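Local coordinates for putative uncharacterized protein PH1404 (Pyrococcus horikoshii, PDB 3AF6), which probably terminates archaeal transcription by cleaving nascent RNA as a zinc-dependent nuclease of the metallo-beta-lactamase superfamily, at residues A[294-297]-A[298-301]. Residues are numbered along the deposited sequence; the frame is centred on the assembly and turned at random.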
# COMPACT_ATOMS: atom_id res chain seq x y z
N ASP A 294 7.38 1.15 -12.15
CA ASP A 294 8.32 2.24 -12.10
C ASP A 294 9.72 1.68 -11.83
O ASP A 294 10.71 2.14 -12.40
CB ASP A 294 7.91 3.21 -10.98
CG ASP A 294 8.78 4.45 -10.92
OD1 ASP A 294 8.79 5.10 -9.85
OD2 ASP A 294 9.44 4.78 -11.93
N PHE A 295 9.79 0.66 -10.97
CA PHE A 295 11.05 0.02 -10.59
C PHE A 295 11.77 -0.72 -11.72
O PHE A 295 12.97 -0.52 -11.94
CB PHE A 295 10.80 -0.94 -9.43
CG PHE A 295 12.00 -1.74 -9.01
CD1 PHE A 295 13.26 -1.14 -8.92
CD2 PHE A 295 11.87 -3.09 -8.68
CE1 PHE A 295 14.36 -1.88 -8.50
CE2 PHE A 295 12.97 -3.83 -8.27
CZ PHE A 295 14.21 -3.22 -8.18
N ILE A 296 11.06 -1.58 -12.44
CA ILE A 296 11.70 -2.31 -13.53
C ILE A 296 12.09 -1.37 -14.67
O ILE A 296 13.13 -1.55 -15.32
CB ILE A 296 10.84 -3.49 -14.04
CG1 ILE A 296 9.41 -3.04 -14.32
CG2 ILE A 296 10.85 -4.61 -13.01
CD1 ILE A 296 8.48 -4.19 -14.68
N GLU A 297 11.28 -0.34 -14.89
CA GLU A 297 11.59 0.63 -15.94
C GLU A 297 12.83 1.46 -15.60
O GLU A 297 13.65 1.73 -16.48
CB GLU A 297 10.39 1.55 -16.18
CG GLU A 297 9.32 0.92 -17.05
CD GLU A 297 8.07 1.77 -17.15
OE1 GLU A 297 8.20 3.01 -17.27
OE2 GLU A 297 6.96 1.20 -17.12
N ILE A 298 12.99 1.87 -14.35
CA ILE A 298 14.17 2.65 -13.99
C ILE A 298 15.43 1.79 -14.21
O ILE A 298 16.47 2.29 -14.67
CB ILE A 298 14.10 3.15 -12.52
CG1 ILE A 298 12.84 3.98 -12.32
CG2 ILE A 298 15.32 3.98 -12.19
CD1 ILE A 298 12.57 4.98 -13.43
N GLN A 299 15.34 0.50 -13.88
CA GLN A 299 16.45 -0.42 -14.07
C GLN A 299 16.84 -0.51 -15.54
O GLN A 299 18.02 -0.41 -15.89
CB GLN A 299 16.07 -1.81 -13.56
CG GLN A 299 16.15 -1.99 -12.06
CD GLN A 299 15.78 -3.39 -11.62
OE1 GLN A 299 14.65 -3.84 -11.82
NE2 GLN A 299 16.73 -4.09 -11.03
N GLN A 300 15.85 -0.69 -16.40
CA GLN A 300 16.10 -0.79 -17.83
C GLN A 300 16.66 0.51 -18.40
O GLN A 300 17.58 0.49 -19.21
CB GLN A 300 14.81 -1.18 -18.57
CG GLN A 300 14.31 -2.56 -18.19
CD GLN A 300 13.00 -2.91 -18.85
OE1 GLN A 300 11.99 -2.23 -18.66
NE2 GLN A 300 13.00 -3.97 -19.65
N SER A 301 16.12 1.64 -17.96
CA SER A 301 16.60 2.92 -18.45
C SER A 301 18.07 3.05 -18.06
O SER A 301 18.78 3.89 -18.58
CB SER A 301 15.79 4.10 -17.86
OG SER A 301 16.10 4.33 -16.50
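Asp294 meets Ile298 one helical turn on: carboxylate oxygen OD2 of Asp294 lies 3.5 Å from CD1 of Ile298, a modest van der Waals contact with the methyl whose detail is uncertain. Phe295 carries the main side-chain contact. Its CG is anti to the backbone N (chi1 176°), which brings CG back beside the carbonyl carbon and lays the ring alongside Gln299, whose amide lies over one face. The two planes are 9° apart, and OE1 of Gln299 stands 3.7 Å from CZ of Phe295, offset toward the rim, so this is a nearly parallel amide-ring stack. The same pair shares an i to i+4 bond, Gln299 N to Phe295 O at 3.2 Å. Ile296 adds a loose touch, its CG2 being 4.1 Å from OE1 of Gln299, and its O accepts from Gln300 N at 3.1 Å. Glu297 O accepts from Ser301 N at 2.9 Å; Ser301 OG also donates to Ile298 O, three residues back, at 2.8 Å. Because OE1 of Gln299 accepts a hydrogen bond from the backbone N of Leu307, the amide ties the following loop to helix 282-301, within the metallo-beta-lactamase region, while its flat face rests on Phe295; that bond probably helps fix the amide's rotation.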